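Long-range contacts in cell division control protein 4 (Saccharomyces cerevisiae, PDB 3V7D), which serves as the substrate-recognition F-box subunit of an SCF ubiquitin ligase, binding phosphorylated targets such as SIC1 and directing their ubiquitination: residues K215-G223 with L229-E237; Y314-R322 with L354-D362. The protein carries 1 engineered substitution. One frame throughout, in Å; residues are numbered along the deposited sequence.

How the interactions relate
Both contacts belong to the WD40 beta-propeller of this F-box protein. Interaction 1 lies within one blade. It pairs two neighbouring strands of repeat WD 3 through backbone hydrogen bonds. Interaction 2 lies between blades. It packs the first strand of repeat WD 5 against the first strand of repeat WD 6, mainly through side chains. The centres of the two contacts are about 21 Å apart, and their nearest atoms are about 9 Å apart without touching. Interaction 2 is the more central, about 11 Å from the centre of the chain against about 19 Å for interaction 1. The bound peptide reaches interaction 2, where it packs on Tyr-314, Leu-354 and Leu-357.

Interaction 1 of 2, residues K215-G223 with L229-E237; sequences KNIKYIVTG and LHVWKLPKE
Ile-220 and Trp-232 form the apolar middle of this antiparallel hairpin. Ile-220 CB lies 3.9 Å from Trp-232 CD1. The far end of the same isoleucine, CD1, meets Leu-234 CD1 at 3.9 Å. The other branch of Leu-234, CD2, runs alongside the alkyl chain of Lys-218, 3.8 Å from Lys-218 CD. On the opposite face of the sheet, Val-221 CG1 touches Leu-229 CD2 at 3.8 Å. There too, Tyr-219 CE2 lies 3.8 Å from Lys-233 CG, the two side chains side by side. Backbone hydrogen bonds tie Ile-220 to Trp-232 and Thr-222 to His-230, and Leu-234 N adds one to Lys-218 O. At the polar edge, Trp-232 NE1 donates to Thr-222 OG1 at 3.2 Å. The bond is nearly straight (174°) and lies in the indole plane, which helps fix the turn of the ring. With OG1 between the backbone N and the carbonyl carbon (chi1 60°), the hydroxyl meets the indole N-H. Thr-222 OG1 is also hydrogen-bonded to His-202 NE2. This His-Thr-Trp chain is characteristic of WD40 blades; here Trp-Lys replaces the usual Trp-Asp. The hairpin forms the two middle strands of its blade, between strands 206-213 and 262-266, and Ile-220 and Leu-234 pack on Val-177 of the preceding blade.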
loop_
_atom_site.group_PDB
_atom_site.type_symbol
_atom_site.label_atom_id
_atom_site.label_comp_id
_atom_site.label_asym_id
_atom_site.label_seq_id
_atom_site.Cartn_x
_atom_site.Cartn_y
_atom_site.Cartn_z
ATOM N N LYS B 215 8.468 21.049 8.828
ATOM C CA LYS B 215 8.532 21.587 10.187
ATOM C C LYS B 215 7.162 22.058 10.662
ATOM O O LYS B 215 7.034 23.169 11.164
ATOM C CB LYS B 215 9.542 22.737 10.283
ATOM C CG LYS B 215 10.956 22.356 9.874
ATOM C CD LYS B 215 11.742 21.781 11.046
ATOM C CE LYS B 215 13.216 21.575 10.706
ATOM N NZ LYS B 215 13.468 20.222 10.144
ATOM N N ASN B 216 6.148 21.212 10.493
ATOM C CA ASN B 216 4.774 21.526 10.896
ATOM C C ASN B 216 4.232 22.827 10.303
ATOM O O ASN B 216 3.557 23.589 10.986
ATOM C CB ASN B 216 4.628 21.544 12.427
ATOM C CG ASN B 216 4.460 20.151 13.020
ATOM O OD1 ASN B 216 3.354 19.608 13.050
ATOM N ND2 ASN B 216 5.556 19.571 13.498
ATOM N N ILE B 217 4.546 23.082 9.037
ATOM C CA ILE B 217 3.983 24.219 8.310
ATOM C C ILE B 217 3.708 23.803 6.865
ATOM O O ILE B 217 4.599 23.312 6.179
ATOM C CB ILE B 217 4.927 25.451 8.309
ATOM C CG1 ILE B 217 4.983 26.088 9.702
ATOM C CG2 ILE B 217 4.481 26.464 7.240
ATOM C CD1 ILE B 217 6.371 26.374 10.186
ATOM N N LYS B 218 2.477 23.995 6.402
ATOM C CA LYS B 218 2.121 23.613 5.039
ATOM C C LYS B 218 2.412 24.730 4.036
ATOM O O LYS B 218 2.088 25.897 4.270
ATOM C CB LYS B 218 0.658 23.169 4.959
ATOM C CG LYS B 218 0.352 21.908 5.761
ATOM C CD LYS B 218 -0.966 21.283 5.329
ATOM C CE LYS B 218 -1.270 20.012 6.109
ATOM N NZ LYS B 218 -2.326 19.190 5.445
ATOM N N TYR B 219 3.045 24.356 2.928
ATOM C CA TYR B 219 3.365 25.290 1.857
ATOM C C TYR B 219 2.681 24.871 0.560
ATOM O O TYR B 219 2.549 23.681 0.272
ATOM C CB TYR B 219 4.878 25.348 1.624
ATOM C CG TYR B 219 5.688 25.825 2.811
ATOM C CD1 TYR B 219 6.111 24.934 3.790
ATOM C CD2 TYR B 219 6.040 27.165 2.947
ATOM C CE1 TYR B 219 6.854 25.362 4.874
ATOM C CE2 TYR B 219 6.784 27.603 4.029
ATOM C CZ TYR B 219 7.188 26.697 4.990
ATOM O OH TYR B 219 7.928 27.120 6.071
ATOM N N ILE B 220 2.253 25.851 -0.226
ATOM C CA ILE B 220 1.744 25.578 -1.562
ATOM C C ILE B 220 2.833 25.870 -2.588
ATOM O O ILE B 220 3.507 26.896 -2.510
ATOM C CB ILE B 220 0.524 26.452 -1.890
ATOM C CG1 ILE B 220 -0.507 26.382 -0.765
ATOM C CG2 ILE B 220 -0.089 26.033 -3.213
ATOM C CD1 ILE B 220 -1.652 27.359 -0.944
ATOM N N VAL B 221 3.007 24.963 -3.543
ATOM C CA VAL B 221 3.960 25.153 -4.629
ATOM C C VAL B 221 3.226 25.036 -5.957
ATOM O O VAL B 221 2.613 24.009 -6.238
ATOM C CB VAL B 221 5.079 24.099 -4.586
ATOM C CG1 VAL B 221 6.180 24.451 -5.578
ATOM C CG2 VAL B 221 5.641 23.984 -3.183
ATOM N N THR B 222 3.284 26.085 -6.771
ATOM C CA THR B 222 2.504 26.124 -8.004
ATOM C C THR B 222 3.370 26.326 -9.240
ATOM O O THR B 222 4.101 27.310 -9.342
ATOM C CB THR B 222 1.426 27.234 -7.960
ATOM O OG1 THR B 222 2.053 28.512 -7.775
ATOM C CG2 THR B 222 0.450 26.986 -6.822
ATOM N N GLY B 223 3.275 25.392 -10.182
ATOM C CA GLY B 223 3.977 25.508 -11.448
ATOM C C GLY B 223 3.095 26.167 -12.493
ATOM O O GLY B 223 1.885 25.933 -12.534
ATOM N N LEU B 229 7.942 28.612 -10.733
ATOM C CA LEU B 229 7.132 28.084 -9.645
ATOM C C LEU B 229 7.042 29.126 -8.534
ATOM O O LEU B 229 8.031 29.788 -8.208
ATOM C CB LEU B 229 7.720 26.790 -9.090
ATOM C CG LEU B 229 7.696 25.562 -9.998
ATOM C CD1 LEU B 229 8.994 25.443 -10.789
ATOM C CD2 LEU B 229 7.440 24.316 -9.171
ATOM N N HIS B 230 5.852 29.278 -7.962
ATOM C CA HIS B 230 5.666 30.172 -6.830
ATOM C C HIS B 230 5.460 29.354 -5.567
ATOM O O HIS B 230 4.808 28.312 -5.598
ATOM C CB HIS B 230 4.466 31.093 -7.060
ATOM C CG HIS B 230 4.745 32.242 -7.978
ATOM N ND1 HIS B 230 5.485 32.112 -9.135
ATOM C CD2 HIS B 230 4.376 33.545 -7.914
ATOM C CE1 HIS B 230 5.559 33.284 -9.740
ATOM N NE2 HIS B 230 4.893 34.170 -9.021
ATOM N N VAL B 231 6.023 29.817 -4.457
ATOM C CA VAL B 231 5.838 29.141 -3.176
ATOM C C VAL B 231 5.012 30.016 -2.230
ATOM O O VAL B 231 5.268 31.212 -2.090
ATOM C CB VAL B 231 7.187 28.750 -2.527
ATOM C CG1 VAL B 231 6.955 27.999 -1.225
ATOM C CG2 VAL B 231 8.017 27.902 -3.487
ATOM N N TRP B 232 4.005 29.418 -1.600
ATOM C CA TRP B 232 3.136 30.146 -0.684
ATOM C C TRP B 232 2.880 29.338 0.581
ATOM O O TRP B 232 2.821 28.109 0.537
ATOM C CB TRP B 232 1.784 30.479 -1.327
ATOM C CG TRP B 232 1.771 30.585 -2.817
ATOM C CD1 TRP B 232 1.891 29.564 -3.717
ATOM C CD2 TRP B 232 1.571 31.772 -3.585
ATOM N NE1 TRP B 232 1.805 30.051 -5.000
ATOM C CE2 TRP B 232 1.606 31.411 -4.945
ATOM C CE3 TRP B 232 1.380 33.119 -3.256
ATOM C CZ2 TRP B 232 1.454 32.337 -5.974
ATOM C CZ3 TRP B 232 1.232 34.043 -4.278
ATOM C CH2 TRP B 232 1.271 33.648 -5.619
ATOM N N LYS B 233 2.724 30.029 1.706
ATOM C CA LYS B 233 2.275 29.380 2.930
ATOM C C LYS B 233 0.770 29.152 2.855
ATOM O O LYS B 233 0.033 30.017 2.386
ATOM C CB LYS B 233 2.624 30.224 4.157
ATOM C CG LYS B 233 4.115 30.299 4.446
ATOM C CD LYS B 233 4.405 31.092 5.707
ATOM C CE LYS B 233 4.066 32.559 5.521
ATOM N NZ LYS B 233 4.968 33.216 4.535
ATOM N N LEU B 234 0.322 27.979 3.296
ATOM C CA LEU B 234 -1.106 27.684 3.375
ATOM C C LEU B 234 -1.682 28.322 4.634
ATOM O O LEU B 234 -1.252 28.007 5.742
ATOM C CB LEU B 234 -1.350 26.174 3.401
ATOM C CG LEU B 234 -2.811 25.720 3.500
ATOM C CD1 LEU B 234 -3.569 26.035 2.218
ATOM C CD2 LEU B 234 -2.902 24.236 3.834
ATOM N N PRO B 235 -2.648 29.236 4.463
ATOM C CA PRO B 235 -3.276 29.958 5.578
ATOM C C PRO B 235 -3.933 29.029 6.600
ATOM O O PRO B 235 -4.528 28.013 6.231
ATOM C CB PRO B 235 -4.334 30.814 4.881
ATOM C CG PRO B 235 -3.804 31.007 3.497
ATOM C CD PRO B 235 -3.127 29.715 3.156
ATOM N N LYS B 236 -3.817 29.387 7.875
ATOM C CA LYS B 236 -4.392 28.604 8.966
ATOM C C LYS B 236 -5.878 28.901 9.162
ATOM O O LYS B 236 -6.381 29.926 8.701
ATOM C CB LYS B 236 -3.623 28.855 10.268
ATOM C CG LYS B 236 -2.681 30.059 10.232
ATOM C CD LYS B 236 -3.424 31.387 10.363
ATOM C CE LYS B 236 -2.470 32.569 10.244
ATOM N NZ LYS B 236 -1.760 32.576 8.934
ATOM N N GLU B 237 -6.576 27.996 9.846
ATOM C CA GLU B 237 -8.010 28.151 10.093
ATOM C C GLU B 237 -8.300 29.181 11.188
ATOM O O GLU B 237 -7.453 29.453 12.039
ATOM C CB GLU B 237 -8.654 26.804 10.441
ATOM C CG GLU B 237 -8.625 25.777 9.315
ATOM C CD GLU B 237 -7.481 24.787 9.447
ATOM O OE1 GLU B 237 -6.692 24.903 10.410
ATOM O OE2 GLU B 237 -7.371 23.887 8.588
#

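Interaction 2 of 2, residues Y314-R322 with L354-D362; sequences YSTIYDHER and LVGLLRLSD
Two successive blades of the WD40 propeller meet here through their innermost strands, with Tyr-314 of WD 5 packed on Leu-354 of WD 6. Leu-354 lays both methyls on the tyrosine. CD2 makes a CH-pi contact over one ring face, 4.0 Å from the centroid and 19° off the normal. Leu-354 CD1 lies 3.7 Å from Tyr-314 CE1, nearer the hydroxyl end. Tyr-314 OH is hydrogen-bonded to Arg-312 NH1. Next along, Ser-315 OG sits 3.5 Å from Leu-358 CB. CG1 of Ile-317 is anti to the carbonyl carbon (chi1 -69°) and the chain is extended beyond it, which carries CD1 to the other strand, 3.7 Å from Arg-359 CA and also against Leu-358 and Leu-360. Leu-360 CD2 then meets the carboxylate at Asp-319 CG, 3.7 Å away.

Asp-319 OD2 forms a salt bridge with Arg-322 NH1 at 2.9 Å, and OD1 accepts from Arg-322 N in an Asx motif. The held guanidinium reaches the other blade by a weak hydrogen bond from Arg-322 NH2 to Asp-362 O. Water 1 accepts from Arg-322 NH1 and donates to Ser-361 O at 2.7 Å. Replacing Asp-319 by an alanine is likely to cost the guanidinium its carboxylate mate and Arg-322 N its acceptor, so that the arginine could turn away from Asp-362. Tyr-314, Leu-354 and Leu-357 also touch the bound peptide. Side-chain packing between adjoining inner strands, around a central axis, is typical of a beta-propeller.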
loop_
_atom_site.group_PDB
_atom_site.type_symbol
_atom_site.label_atom_id
_atom_site.label_comp_id
_atom_site.label_asym_id
_atom_site.label_seq_id
_atom_site.Cartn_x
_atom_site.Cartn_y
_atom_site.Cartn_z
ATOM N N TYR B 314 6.558 15.344 -18.856
ATOM C CA TYR B 314 5.119 15.425 -18.644
ATOM C C TYR B 314 4.708 15.044 -17.227
ATOM O O TYR B 314 3.656 15.454 -16.746
ATOM C CB TYR B 314 4.376 14.564 -19.666
ATOM C CG TYR B 314 4.018 15.316 -20.925
ATOM C CD1 TYR B 314 4.915 15.417 -21.979
ATOM C CD2 TYR B 314 2.785 15.943 -21.052
ATOM C CE1 TYR B 314 4.588 16.111 -23.130
ATOM C CE2 TYR B 314 2.450 16.637 -22.196
ATOM C CZ TYR B 314 3.353 16.721 -23.232
ATOM O OH TYR B 314 3.016 17.417 -24.373
ATOM N N SER B 315 5.551 14.270 -16.553
ATOM C CA SER B 315 5.213 13.781 -15.228
ATOM C C SER B 315 6.455 13.498 -14.400
ATOM O O SER B 315 7.437 12.944 -14.901
ATOM C CB SER B 315 4.377 12.507 -15.346
ATOM O OG SER B 315 4.020 12.019 -14.069
ATOM N N THR B 316 6.407 13.871 -13.127
ATOM C CA THR B 316 7.470 13.493 -12.207
ATOM C C THR B 316 6.944 13.090 -10.831
ATOM O O THR B 316 5.914 13.584 -10.361
ATOM C CB THR B 316 8.526 14.602 -12.046
ATOM O OG1 THR B 316 9.688 14.062 -11.404
ATOM C CG2 THR B 316 7.980 15.764 -11.218
ATOM N N ILE B 317 7.660 12.175 -10.196
ATOM C CA ILE B 317 7.363 11.795 -8.826
ATOM C C ILE B 317 8.620 11.926 -7.985
ATOM O O ILE B 317 9.689 11.458 -8.375
ATOM C CB ILE B 317 6.847 10.351 -8.738
ATOM C CG1 ILE B 317 5.456 10.246 -9.373
ATOM C CG2 ILE B 317 6.806 9.883 -7.286
ATOM C CD1 ILE B 317 4.841 8.873 -9.254
ATOM N N TYR B 318 8.498 12.586 -6.840
ATOM C CA TYR B 318 9.580 12.594 -5.872
ATOM C C TYR B 318 9.412 11.410 -4.925
ATOM O O TYR B 318 8.547 11.420 -4.053
ATOM C CB TYR B 318 9.611 13.915 -5.095
ATOM C CG TYR B 318 10.604 13.939 -3.953
ATOM C CD1 TYR B 318 11.861 13.360 -4.083
ATOM C CD2 TYR B 318 10.291 14.559 -2.746
ATOM C CE1 TYR B 318 12.774 13.383 -3.041
ATOM C CE2 TYR B 318 11.201 14.592 -1.698
ATOM C CZ TYR B 318 12.440 14.000 -1.853
ATOM O OH TYR B 318 13.350 14.022 -0.821
ATOM N N ASP B 319 10.231 10.383 -5.121
ATOM C CA ASP B 319 10.263 9.244 -4.216
ATOM C C ASP B 319 11.078 9.640 -2.992
ATOM O O ASP B 319 12.294 9.470 -2.976
ATOM C CB ASP B 319 10.903 8.037 -4.908
ATOM C CG ASP B 319 10.798 6.758 -4.088
ATOM O OD1 ASP B 319 10.412 6.823 -2.901
ATOM O OD2 ASP B 319 11.116 5.680 -4.636
ATOM N N HIS B 320 10.408 10.173 -1.974
ATOM C CA HIS B 320 11.096 10.671 -0.784
ATOM C C HIS B 320 11.566 9.541 0.128
ATOM O O HIS B 320 12.533 9.696 0.870
ATOM C CB HIS B 320 10.203 11.639 -0.004
ATOM C CG HIS B 320 8.917 11.030 0.459
ATOM N ND1 HIS B 320 7.803 10.944 -0.347
ATOM C CD2 HIS B 320 8.570 10.472 1.642
ATOM C CE1 HIS B 320 6.824 10.360 0.320
ATOM N NE2 HIS B 320 7.263 10.065 1.530
ATOM N N GLU B 321 10.879 8.405 0.078
ATOM C CA GLU B 321 11.279 7.259 0.883
ATOM C C GLU B 321 12.676 6.775 0.493
ATOM O O GLU B 321 13.493 6.454 1.352
ATOM C CB GLU B 321 10.268 6.120 0.755
ATOM C CG GLU B 321 10.602 4.917 1.624
ATOM C CD GLU B 321 9.740 3.709 1.318
ATOM O OE1 GLU B 321 8.590 3.892 0.864
ATOM O OE2 GLU B 321 10.220 2.574 1.528
ATOM N N ARG B 322 12.948 6.738 -0.807
ATOM C CA ARG B 322 14.229 6.246 -1.298
ATOM C C ARG B 322 15.161 7.381 -1.702
ATOM O O ARG B 322 16.304 7.139 -2.093
ATOM C CB ARG B 322 14.015 5.306 -2.484
ATOM C CG ARG B 322 13.087 4.152 -2.180
ATOM C CD ARG B 322 12.913 3.243 -3.385
ATOM N NE ARG B 322 12.037 2.121 -3.073
ATOM C CZ ARG B 322 10.710 2.189 -3.078
ATOM N NH1 ARG B 322 10.101 3.330 -3.379
ATOM N NH2 ARG B 322 9.991 1.116 -2.776
ATOM N N LEU B 354 4.676 8.985 -26.033
ATOM C CA LEU B 354 4.712 9.924 -24.912
ATOM C C LEU B 354 4.344 9.238 -23.596
ATOM O O LEU B 354 3.261 8.667 -23.471
ATOM C CB LEU B 354 3.731 11.068 -25.185
ATOM C CG LEU B 354 3.757 12.365 -24.370
ATOM C CD1 LEU B 354 2.999 13.447 -25.124
ATOM C CD2 LEU B 354 3.166 12.198 -22.986
ATOM N N VAL B 355 5.242 9.290 -22.616
ATOM C CA VAL B 355 4.909 8.813 -21.276
ATOM C C VAL B 355 4.491 10.000 -20.411
ATOM O O VAL B 355 5.330 10.806 -20.013
ATOM C CB VAL B 355 6.085 8.076 -20.601
ATOM C CG1 VAL B 355 5.612 7.403 -19.314
ATOM C CG2 VAL B 355 6.695 7.043 -21.548
ATOM N N GLY B 356 3.197 10.105 -20.124
ATOM C CA GLY B 356 2.676 11.255 -19.405
ATOM C C GLY B 356 2.067 10.967 -18.045
ATOM O O GLY B 356 1.620 11.886 -17.361
ATOM N N LEU B 357 2.054 9.703 -17.637
ATOM C CA LEU B 357 1.418 9.334 -16.374
ATOM C C LEU B 357 2.297 8.419 -15.528
ATOM O O LEU B 357 2.795 7.397 -16.009
ATOM C CB LEU B 357 0.064 8.663 -16.639
ATOM C CG LEU B 357 -0.983 9.497 -17.380
ATOM C CD1 LEU B 357 -2.122 8.628 -17.901
ATOM C CD2 LEU B 357 -1.513 10.586 -16.465
ATOM N N LEU B 358 2.476 8.789 -14.264
ATOM C CA LEU B 358 3.285 8.011 -13.329
ATOM C C LEU B 358 2.568 7.869 -12.004
ATOM O O LEU B 358 1.948 8.819 -11.524
ATOM C CB LEU B 358 4.626 8.697 -13.060
ATOM C CG LEU B 358 5.646 8.826 -14.182
ATOM C CD1 LEU B 358 6.853 9.623 -13.686
ATOM C CD2 LEU B 358 6.057 7.450 -14.684
ATOM N N ARG B 359 2.661 6.684 -11.409
ATOM C CA ARG B 359 2.169 6.467 -10.054
ATOM C C ARG B 359 3.152 5.584 -9.303
ATOM O O ARG B 359 3.812 4.732 -9.899
ATOM C CB ARG B 359 0.789 5.812 -10.065
ATOM C CG ARG B 359 -0.319 6.683 -10.626
ATOM C CD ARG B 359 -0.982 7.504 -9.558
ATOM N NE ARG B 359 -2.097 8.275 -10.095
ATOM C CZ ARG B 359 -2.698 9.259 -9.436
ATOM N NH1 ARG B 359 -2.285 9.583 -8.216
ATOM N NH2 ARG B 359 -3.704 9.918 -9.995
ATOM N N LEU B 360 3.253 5.795 -7.997
ATOM C CA LEU B 360 4.129 4.990 -7.163
ATOM C C LEU B 360 3.340 4.408 -6.001
ATOM O O LEU B 360 2.803 5.147 -5.178
ATOM C CB LEU B 360 5.294 5.832 -6.644
ATOM C CG LEU B 360 6.378 5.131 -5.823
ATOM C CD1 LEU B 360 7.031 4.010 -6.624
ATOM C CD2 LEU B 360 7.425 6.138 -5.347
ATOM N N SER B 361 3.241 3.083 -5.959
ATOM C CA SER B 361 2.698 2.399 -4.793
ATOM C C SER B 361 3.876 1.847 -4.008
ATOM O O SER B 361 5.021 1.997 -4.430
ATOM C CB SER B 361 1.762 1.263 -5.202
ATOM O OG SER B 361 2.488 0.167 -5.730
ATOM N N ASP B 362 3.602 1.209 -2.877
ATOM C CA ASP B 362 4.664 0.667 -2.033
ATOM C C ASP B 362 5.616 -0.263 -2.789
ATOM O O ASP B 362 6.818 -0.250 -2.539
ATOM C CB ASP B 362 4.084 -0.063 -0.814
ATOM C CG ASP B 362 3.541 0.888 0.236
ATOM O OD1 ASP B 362 4.098 1.998 0.380
ATOM O OD2 ASP B 362 2.559 0.522 0.920
HETATM O O HOH W 1 7.081 3.121 -3.079
#